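Local coordinates for fructokinase (Silicibacter sp., PDB 3C8U), which probably phosphorylates fructose using ATP, as a P-loop-type kinase thought to belong to a fructose transport system, at residues L7-G10 with V11-L15; L74-G78 with A79-F83; N186-A189 with N190-I194. All coordinates share one frame; numbering follows the deposited sequence. Where two conformers were deposited one is given.

Contact 1: L7-G10 with V11-L15; sequences LCQG and VLERL
With Q9 CG anti to the backbone N (chi1 172°) and its chain bent at chi2, while E13 CG lies beside its own backbone N and the rest of that chain runs extended, an amide and a carboxylate four residues apart meet on the alpha-helix 4-14. Q9 NE2 donates to E13 OE2 at 3.0 Å, a fairly straight bond that reaches the oxygen on its anti side. The oxygen lies near the amide plane of Q9, yet the two flat groups stand 82° apart and the side chains cross at about a right angle. E13 CG also lies 3.4 Å from Q9 NE2, so the aliphatic part of E13 runs past the amide.

Beneath these side chains the i to i+4 ladder is regular, with V11 N to L7 O, L12 N to C8 O and E13 N to Q9 O each measuring 3.0 Å. At G10 the pattern changes. R14 N makes a weak bond to G10 O at 3.4 Å, and the same carbonyl receives R14 NH1 at 3.0 Å. This second donor stands 39° out of the carbonyl plane, not on a lone pair, whereas G10 O lies in the guanidinium plane, at the edge.

The helix is amphipathic. L7 and V11 pack on I152 of strand 150-154, C8 rests on A45 and L46 of helix 36-48, and the exposed Q9 and E13 form the polar side. On the apolar side V11 CG2 approaches L7 O to 3.3 Å.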
ATOM      1  N   LEU A   7     -10.807 -12.564   8.381  1.00 20.50           N
ATOM      2  CA  LEU A   7      -9.591 -12.094   7.691  1.00 18.09           C
ATOM      3  C   LEU A   7      -8.394 -12.294   8.615  1.00 20.90           C
ATOM      4  O   LEU A   7      -7.364 -12.822   8.225  1.00 20.34           O
ATOM      5  CB  LEU A   7      -9.700 -10.612   7.256  1.00 18.64           C
ATOM      6  CG  LEU A   7      -8.544  -9.961   6.459  1.00 21.52           C
ATOM      7  CD1 LEU A   7      -8.254 -10.758   5.171  1.00 22.85           C
ATOM      8  CD2 LEU A   7      -8.815  -8.508   6.115  1.00 20.18           C
ATOM      9  N   CYS A   8      -8.562 -11.869   9.859  1.00 16.82           N
ATOM     10  CA  CYS A   8      -7.494 -11.961  10.837  1.00 17.36           C
ATOM     11  C   CYS A   8      -7.088 -13.422  10.986  1.00 15.44           C
ATOM     12  O   CYS A   8      -5.920 -13.780  10.917  1.00 15.00           O
ATOM     13  CB  CYS A   8      -7.952 -11.359  12.169  1.00 18.39           C
ATOM     14  SG  CYS A   8      -6.848 -11.696  13.523  1.00 19.17           S
ATOM     15  N   GLN A   9      -8.096 -14.274  11.102  1.00 16.43           N
ATOM     16  CA  GLN A   9      -7.881 -15.708  11.336  1.00 16.83           C
ATOM     17  C   GLN A   9      -7.223 -16.348  10.117  1.00 15.58           C
ATOM     18  O   GLN A   9      -6.292 -17.133  10.255  1.00 15.44           O
ATOM     19  CB  GLN A   9      -9.190 -16.426  11.698  1.00 15.42           C
ATOM     20  CG  GLN A   9      -9.069 -17.946  11.764  1.00 14.73           C
ATOM     21  CD  GLN A   9      -8.157 -18.479  12.887  1.00 19.00           C
ATOM     22  OE1 GLN A   9      -7.850 -17.781  13.833  1.00 17.34           O
ATOM     23  NE2 GLN A   9      -7.724 -19.727  12.760  1.00 17.46           N
ATOM     24  N   GLY A  10      -7.646 -15.907   8.936  1.00 16.89           N
ATOM     25  CA  GLY A  10      -7.094 -16.422   7.683  1.00 17.42           C
ATOM     26  C   GLY A  10      -5.628 -16.089   7.500  1.00 18.39           C
ATOM     27  O   GLY A  10      -4.815 -16.901   7.047  1.00 19.34           O
ATOM     28  N   VAL A  11      -5.263 -14.885   7.923  1.00 17.10           N
ATOM     29  CA  VAL A  11      -3.861 -14.465   7.901  1.00 17.01           C
ATOM     30  C   VAL A  11      -3.071 -15.317   8.869  1.00 18.25           C
ATOM     31  O   VAL A  11      -2.025 -15.892   8.520  1.00 16.52           O
ATOM     32  CB  VAL A  11      -3.696 -12.948   8.232  1.00 18.58           C
ATOM     33  CG1 VAL A  11      -2.209 -12.592   8.461  1.00 19.82           C
ATOM     34  CG2 VAL A  11      -4.313 -12.129   7.102  1.00 20.22           C
ATOM     35  N   LEU A  12      -3.611 -15.480  10.071  1.00 17.66           N
ATOM     36  CA  LEU A  12      -2.893 -16.230  11.106  0.50 16.68           C
ATOM     37  C   LEU A  12      -2.593 -17.675  10.680  1.00 17.52           C
ATOM     38  O   LEU A  12      -1.521 -18.214  10.944  1.00 16.63           O
ATOM     39  CB  LEU A  12      -3.650 -16.246  12.438  0.50 17.27           C
ATOM     40  CG  LEU A  12      -3.711 -14.932  13.214  0.50 17.97           C
ATOM     41  CD1 LEU A  12      -4.483 -15.114  14.513  0.50 19.64           C
ATOM     42  CD2 LEU A  12      -2.318 -14.425  13.490  0.50 20.46           C
ATOM     43  N   GLU A  13      -3.548 -18.288  10.029  1.00 18.70           N
ATOM     44  CA  GLU A  13      -3.449 -19.700   9.626  1.00 21.47           C
ATOM     45  C   GLU A  13      -2.385 -19.871   8.580  1.00 19.49           C
ATOM     46  O   GLU A  13      -1.865 -20.963   8.382  1.00 17.96           O
ATOM     47  CB  GLU A  13      -4.758 -20.227   9.015  1.00 18.85           C
ATOM     48  CG  GLU A  13      -5.900 -20.244   9.970  1.00 28.30           C
ATOM     49  CD  GLU A  13      -7.191 -20.631   9.284  1.00 29.57           C
ATOM     50  OE1 GLU A  13      -7.221 -20.680   8.036  1.00 32.06           O
ATOM     51  OE2 GLU A  13      -8.167 -20.839  10.013  1.00 30.51           O
ATOM     52  N   ARG A  14      -2.113 -18.794   7.881  1.00 16.66           N
ATOM     53  CA  ARG A  14      -1.198 -18.842   6.736  1.00 17.55           C
ATOM     54  C   ARG A  14       0.219 -18.425   7.095  1.00 18.49           C
ATOM     55  O   ARG A  14       1.172 -18.681   6.352  1.00 19.55           O
ATOM     56  CB  ARG A  14      -1.734 -18.014   5.584  1.00 16.79           C
ATOM     57  CG  ARG A  14      -2.970 -18.637   4.963  1.00 18.54           C
ATOM     58  CD  ARG A  14      -3.539 -17.677   3.907  1.00 21.26           C
ATOM     59  NE  ARG A  14      -4.619 -18.261   3.094  1.00 21.96           N
ATOM     60  CZ  ARG A  14      -5.831 -18.535   3.547  1.00 26.88           C
ATOM     61  NH1 ARG A  14      -6.149 -18.325   4.821  1.00 22.97           N
ATOM     62  NH2 ARG A  14      -6.732 -19.051   2.720  1.00 26.99           N
ATOM     63  N   LEU A  15       0.350 -17.793   8.249  1.00 16.51           N
ATOM     64  CA  LEU A  15       1.683 -17.423   8.779  1.00 16.62           C
ATOM     65  C   LEU A  15       2.318 -18.661   9.394  1.00 19.57           C
ATOM     66  O   LEU A  15       1.646 -19.614   9.711  1.00 22.09           O
ATOM     67  CB  LEU A  15       1.551 -16.309   9.814  1.00 17.73           C
ATOM     68  CG  LEU A  15       1.127 -14.965   9.183  1.00 18.38           C
ATOM     69  CD1 LEU A  15       0.879 -13.974  10.306  1.00 19.05           C
ATOM     70  CD2 LEU A  15       2.162 -14.433   8.148  1.00 17.75           C
TER

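Contact 2: L74-G78 with A79-F83; sequences LPRKG and APETF
T82 OG1 is gripped from two directions: it accepts from G78 N at 2.8 Å and donates to A79 O at 2.6 Å, so one hydroxyl ties the type II beta turn R76-A79 to the 3-10 segment 80-82. The second bond lies in the carbonyl plane of A79, on a lone pair, and A79 O also receives T82 N. Both uses depend on chi1 of 75°, which sets OG1 between the backbone N and the carbonyl carbon. A valine here lacks the hydroxyl and would probably leave G78 N without its acceptor and A79 O with one donor fewer.

The turn itself is closed by A79 N to R76 O at 2.8 Å, and G78 takes backbone angles that call for glycine. The side chain of R76, the first residue of the turn, bends at chi3 and meets E81 in a salt bridge. R76 NH2 reaches E81 OE2 at 2.7 Å on the syn side, with NE adding a weak bond; the oxygen lies in the guanidinium plane, at the edge, although the two planes are 41° apart. A79 CB lies over one guanidinium face, off toward the rim, 3.7 Å from R76 NH2.

K77 NZ is engaged outside the turn, in a hydrogen bond to N65 and a salt bridge to D111. G78 O is bonded by Y133 OH and also meets the edge of the F83 ring, 3.4 Å from F83 CE1 and near the ring plane.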
ATOM      1  N   LEU A  74       5.687  14.680 -13.477  1.00 23.14           N
ATOM      2  CA  LEU A  74       4.979  15.343 -12.393  1.00 25.07           C
ATOM      3  C   LEU A  74       3.457  15.126 -12.499  1.00 26.75           C
ATOM      4  O   LEU A  74       2.767  14.882 -11.495  1.00 27.66           O
ATOM      5  CB  LEU A  74       5.340  16.827 -12.334  1.00 26.12           C
ATOM      6  CG  LEU A  74       4.883  17.527 -11.057  1.00 30.65           C
ATOM      7  CD1 LEU A  74       5.495  16.879  -9.826  1.00 35.63           C
ATOM      8  CD2 LEU A  74       5.255  19.021 -11.126  1.00 30.37           C
ATOM      9  N   PRO A  75       2.909  15.221 -13.712  1.00 26.86           N
ATOM     10  CA  PRO A  75       1.450  15.054 -13.803  1.00 26.51           C
ATOM     11  C   PRO A  75       0.948  13.637 -13.528  1.00 25.98           C
ATOM     12  O   PRO A  75      -0.258  13.421 -13.379  1.00 25.19           O
ATOM     13  CB  PRO A  75       1.120  15.475 -15.245  1.00 28.95           C
ATOM     14  CG  PRO A  75       2.370  15.738 -15.925  1.00 30.29           C
ATOM     15  CD  PRO A  75       3.527  15.643 -14.976  1.00 27.02           C
ATOM     16  N   ARG A  76       1.868  12.691 -13.424  1.00 23.36           N
ATOM     17  CA  ARG A  76       1.516  11.282 -13.196  1.00 22.94           C
ATOM     18  C   ARG A  76       1.972  10.784 -11.820  1.00 21.31           C
ATOM     19  O   ARG A  76       2.039   9.577 -11.551  1.00 20.79           O
ATOM     20  CB  ARG A  76       2.136  10.399 -14.279  1.00 24.73           C
ATOM     21  CG  ARG A  76       1.404  10.390 -15.604  1.00 29.03           C
ATOM     22  CD  ARG A  76       2.309   9.790 -16.682  1.00 38.95           C
ATOM     23  NE  ARG A  76       2.681   8.398 -16.427  1.00 33.43           N
ATOM     24  CZ  ARG A  76       1.793   7.422 -16.481  1.00 30.06           C
ATOM     25  NH1 ARG A  76       0.543   7.738 -16.772  1.00 46.14           N
ATOM     26  NH2 ARG A  76       2.128   6.172 -16.247  1.00 35.14           N
ATOM     27  N   LYS A  77       2.296  11.722 -10.949  1.00 20.78           N
ATOM     28  CA  LYS A  77       2.674  11.369  -9.582  1.00 22.86           C
ATOM     29  C   LYS A  77       1.651  10.430  -9.019  1.00 24.35           C
ATOM     30  O   LYS A  77       0.462  10.709  -9.039  1.00 24.49           O
ATOM     31  CB  LYS A  77       2.810  12.578  -8.674  1.00 23.12           C
ATOM     32  CG  LYS A  77       3.454  12.262  -7.335  1.00 20.57           C
ATOM     33  CD  LYS A  77       3.860  13.537  -6.594  1.00 23.47           C
ATOM     34  CE  LYS A  77       4.523  13.216  -5.263  1.00 23.39           C
ATOM     35  NZ  LYS A  77       5.065  14.369  -4.532  1.00 21.77           N
ATOM     36  N   GLY A  78       2.123   9.284  -8.549  1.00 20.82           N
ATOM     37  CA  GLY A  78       1.237   8.235  -8.084  1.00 20.59           C
ATOM     38  C   GLY A  78       1.339   6.991  -8.923  1.00 19.39           C
ATOM     39  O   GLY A  78       1.038   5.891  -8.463  1.00 18.86           O
ATOM     40  N   ALA A  79       1.745   7.185 -10.163  1.00 19.46           N
ATOM     41  CA  ALA A  79       2.014   6.070 -11.074  1.00 19.51           C
ATOM     42  C   ALA A  79       3.239   5.287 -10.592  1.00 18.21           C
ATOM     43  O   ALA A  79       4.112   5.835  -9.896  1.00 18.27           O
ATOM     44  CB  ALA A  79       2.223   6.574 -12.534  1.00 18.06           C
ATOM     45  N   PRO A  80       3.344   4.012 -10.982  1.00 17.67           N
ATOM     46  CA  PRO A  80       4.415   3.183 -10.433  1.00 17.90           C
ATOM     47  C   PRO A  80       5.791   3.790 -10.676  1.00 19.65           C
ATOM     48  O   PRO A  80       6.676   3.708  -9.836  1.00 18.72           O
ATOM     49  CB  PRO A  80       4.279   1.860 -11.188  1.00 20.09           C
ATOM     50  CG  PRO A  80       2.983   1.864 -11.829  1.00 23.82           C
ATOM     51  CD  PRO A  80       2.420   3.249 -11.839  1.00 18.18           C
ATOM     52  N   GLU A  81       5.970   4.376 -11.853  1.00 19.25           N
ATOM     53  CA  GLU A  81       7.300   4.882 -12.234  1.00 18.38           C
ATOM     54  C   GLU A  81       7.693   6.138 -11.442  1.00 18.25           C
ATOM     55  O   GLU A  81       8.845   6.604 -11.467  1.00 22.76           O
ATOM     56  CB  GLU A  81       7.415   5.134 -13.734  1.00 23.08           C
ATOM     57  CG  GLU A  81       6.492   6.184 -14.234  1.00 21.35           C
ATOM     58  CD  GLU A  81       5.203   5.630 -14.809  1.00 35.77           C
ATOM     59  OE1 GLU A  81       4.629   4.644 -14.248  1.00 26.47           O
ATOM     60  OE2 GLU A  81       4.758   6.231 -15.817  1.00 41.48           O
ATOM     61  N   THR A  82       6.751   6.636 -10.676  1.00 17.23           N
ATOM     62  CA  THR A  82       6.993   7.778  -9.804  1.00 18.38           C
ATOM     63  C   THR A  82       7.407   7.381  -8.389  1.00 18.79           C
ATOM     64  O   THR A  82       7.594   8.219  -7.523  1.00 17.87           O
ATOM     65  CB  THR A  82       5.793   8.766  -9.798  1.00 15.14           C
ATOM     66  OG1 THR A  82       4.685   8.248  -9.036  1.00 18.69           O
ATOM     67  CG2 THR A  82       5.380   9.038 -11.246  1.00 15.66           C
ATOM     68  N   PHE A  83       7.587   6.090  -8.182  1.00 20.28           N
ATOM     69  CA  PHE A  83       8.063   5.576  -6.883  1.00 19.79           C
ATOM     70  C   PHE A  83       9.518   5.146  -6.959  1.00 20.17           C
ATOM     71  O   PHE A  83      10.008   4.754  -8.005  1.00 18.86           O
ATOM     72  CB  PHE A  83       7.216   4.391  -6.418  1.00 21.20           C
ATOM     73  CG  PHE A  83       5.870   4.801  -5.872  1.00 22.41           C
ATOM     74  CD1 PHE A  83       4.819   5.021  -6.724  1.00 19.34           C
ATOM     75  CD2 PHE A  83       5.690   5.030  -4.527  1.00 23.76           C
ATOM     76  CE1 PHE A  83       3.619   5.446  -6.255  1.00 20.86           C
ATOM     77  CE2 PHE A  83       4.458   5.451  -4.040  1.00 20.95           C
ATOM     78  CZ  PHE A  83       3.437   5.663  -4.899  1.00 22.27           C
TER

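Contact 3: N186-A189 with N190-I194; sequences NDLA and NARAI
N186-A189 and N190-I194 are consecutive turns of the alpha-helix 186-195, whose first i to i+4 bond joins N190 N to N186 O at 2.8 Å. The following three, A191 N to D187 O, R192 N to L188 O and A193 N to A189 O, are each 2.9 Å long.

Along one side the amides of N186 and N190 meet at an oblique crossing, one turn apart. N186 CG is anti to its backbone N (chi1 -159°), which brings OD1 within 3.1 Å of N190 ND2. The bond is weak, its N-H...O angle only 132°, and the amide planes stand 73° apart. The other end of N186 faces a different part of the fold, for ND2 probably donates to K77 O, while N190 packs on A79 and Y133. A water lies between D187 OD1 and N190 ND2, although its distance to the latter is short enough to make the position doubtful. D187 OD2 forms a salt bridge with R168, joining the first turn of the helix to helix 158-171.

Toward that same helix L188 packs on M158 and E162, and its CD2 meets A191 CB at 4.3 Å. R192, bent at chi2 and chi3, folds back over the preceding turn. L188 O lies over one face of its guanidinium, off toward the rim, and poor angles exclude a hydrogen bond to NH1. Beside it R192 NH2 comes within 3.4 Å of A189 CA.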
ATOM      1  N   ASN A 186      -5.034  11.023 -13.607  1.00 30.57           N
ATOM      2  CA  ASN A 186      -4.049  10.175 -12.915  1.00 29.93           C
ATOM      3  C   ASN A 186      -4.627   8.986 -12.130  1.00 29.79           C
ATOM      4  O   ASN A 186      -4.470   7.811 -12.503  1.00 30.24           O
ATOM      5  CB  ASN A 186      -3.326  11.112 -11.942  1.00 31.39           C
ATOM      6  CG  ASN A 186      -1.995  10.617 -11.489  1.00 35.36           C
ATOM      7  OD1 ASN A 186      -1.409   9.667 -12.023  1.00 33.74           O
ATOM      8  ND2 ASN A 186      -1.482  11.300 -10.467  1.00 40.59           N
ATOM      9  N   ASP A 187      -5.206   9.314 -10.982  1.00 28.80           N
ATOM     10  CA  ASP A 187      -5.647   8.290 -10.017  1.00 30.94           C
ATOM     11  C   ASP A 187      -6.361   7.136 -10.720  1.00 31.69           C
ATOM     12  O   ASP A 187      -6.063   5.958 -10.470  1.00 29.04           O
ATOM     13  CB  ASP A 187      -6.513   8.883  -8.908  1.00 29.58           C
ATOM     14  CG  ASP A 187      -5.694   9.619  -7.852  1.00 37.70           C
ATOM     15  OD1 ASP A 187      -4.513   9.266  -7.673  1.00 39.19           O
ATOM     16  OD2 ASP A 187      -6.229  10.547  -7.200  1.00 41.25           O
ATOM     17  N   LEU A 188      -7.275   7.481 -11.633  1.00 32.49           N
ATOM     18  CA  LEU A 188      -8.160   6.463 -12.254  1.00 33.14           C
ATOM     19  C   LEU A 188      -7.399   5.683 -13.316  1.00 32.29           C
ATOM     20  O   LEU A 188      -7.650   4.504 -13.526  1.00 29.61           O
ATOM     21  CB  LEU A 188      -9.462   7.050 -12.851  1.00 35.12           C
ATOM     22  CG  LEU A 188     -10.761   7.011 -12.013  1.00 39.20           C
ATOM     23  CD1 LEU A 188     -11.966   7.080 -12.972  1.00 37.69           C
ATOM     24  CD2 LEU A 188     -10.903   5.787 -11.079  1.00 28.22           C
ATOM     25  N   ALA A 189      -6.451   6.357 -13.966  1.00 29.18           N
ATOM     26  CA  ALA A 189      -5.595   5.705 -14.960  1.00 27.48           C
ATOM     27  C   ALA A 189      -4.751   4.658 -14.237  1.00 24.92           C
ATOM     28  O   ALA A 189      -4.508   3.551 -14.734  1.00 23.77           O
ATOM     29  CB  ALA A 189      -4.684   6.727 -15.697  1.00 27.52           C
ATOM     30  N   ASN A 190      -4.338   5.017 -13.034  1.00 23.11           N
ATOM     31  CA  ASN A 190      -3.504   4.105 -12.200  1.00 24.93           C
ATOM     32  C   ASN A 190      -4.335   2.912 -11.748  1.00 25.46           C
ATOM     33  O   ASN A 190      -3.901   1.768 -11.758  1.00 24.26           O
ATOM     34  CB  ASN A 190      -2.916   4.847 -10.992  1.00 20.13           C
ATOM     35  CG  ASN A 190      -1.862   5.887 -11.401  1.00 24.17           C
ATOM     36  OD1 ASN A 190      -1.287   5.821 -12.493  1.00 26.28           O
ATOM     37  ND2 ASN A 190      -1.686   6.896 -10.563  1.00 22.97           N
ATOM     38  N   ALA A 191      -5.566   3.224 -11.357  1.00 27.17           N
ATOM     39  CA  ALA A 191      -6.511   2.191 -10.889  1.00 28.14           C
ATOM     40  C   ALA A 191      -6.697   1.187 -12.004  1.00 28.87           C
ATOM     41  O   ALA A 191      -6.734  -0.006 -11.798  1.00 26.10           O
ATOM     42  CB  ALA A 191      -7.858   2.790 -10.452  1.00 26.62           C
ATOM     43  N   ARG A 192      -6.730   1.722 -13.213  1.00 30.73           N
ATOM     44  CA  ARG A 192      -6.968   0.940 -14.414  1.00 30.59           C
ATOM     45  C   ARG A 192      -5.745   0.065 -14.727  1.00 28.88           C
ATOM     46  O   ARG A 192      -5.878  -1.130 -15.035  1.00 23.53           O
ATOM     47  CB  ARG A 192      -7.320   1.877 -15.591  1.00 33.16           C
ATOM     48  CG  ARG A 192      -8.201   1.279 -16.662  1.00 39.70           C
ATOM     49  CD  ARG A 192      -9.122   2.338 -17.357  1.00 42.99           C
ATOM     50  NE  ARG A 192      -8.474   3.628 -17.578  1.00 53.92           N
ATOM     51  CZ  ARG A 192      -8.813   4.753 -16.945  1.00 60.25           C
ATOM     52  NH1 ARG A 192      -9.804   4.749 -16.056  1.00 65.73           N
ATOM     53  NH2 ARG A 192      -8.165   5.887 -17.201  1.00 59.22           N
ATOM     54  N   ALA A 193      -4.552   0.664 -14.642  1.00 25.72           N
ATOM     55  CA  ALA A 193      -3.276  -0.070 -14.881  1.00 24.30           C
ATOM     56  C   ALA A 193      -3.134  -1.225 -13.890  1.00 24.70           C
ATOM     57  O   ALA A 193      -2.641  -2.326 -14.204  1.00 24.88           O
ATOM     58  CB  ALA A 193      -2.039   0.897 -14.745  1.00 24.48           C
ATOM     59  N   ILE A 194      -3.598  -0.947 -12.680  1.00 24.26           N
ATOM     60  CA  ILE A 194      -3.565  -1.941 -11.593  1.00 24.80           C
ATOM     61  C   ILE A 194      -4.465  -3.114 -11.947  1.00 27.05           C
ATOM     62  O   ILE A 194      -4.059  -4.262 -11.850  1.00 26.57           O
ATOM     63  CB  ILE A 194      -3.988  -1.331 -10.233  1.00 24.44           C
ATOM     64  CG1 ILE A 194      -2.823  -0.519  -9.665  1.00 24.54           C
ATOM     65  CG2 ILE A 194      -4.422  -2.431  -9.230  1.00 24.05           C
ATOM     66  CD1 ILE A 194      -3.257   0.564  -8.679  1.00 18.94           C
TER
HETATM   67  O   HOH W   1      -1.196   8.525 -14.176  1.00 35.29           O
HETATM   68  O   HOH W   2      -2.691   7.504  -8.399  1.00 40.24           O

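From the N terminus the three contacts follow in series, each local and complete before the next begins, so none encloses or crosses another. Contact 1 lies within helix 4-14, which packs against strand 150-154, strand 203-205 and helix 36-48. Contact 2 folds the loop between helices 65-68 and 85-97, about 33 Å from contact 1 between centres and on the opposite side of the chain's centre. Contact 3 lies in helix 186-195. Contacts 2 and 3 are far apart in sequence yet touch in space, their centres about 11 Å apart; besides the probable K77-N186 bond, N190 ND2 packs on the G78-A79 backbone, tying the loop to this late helix.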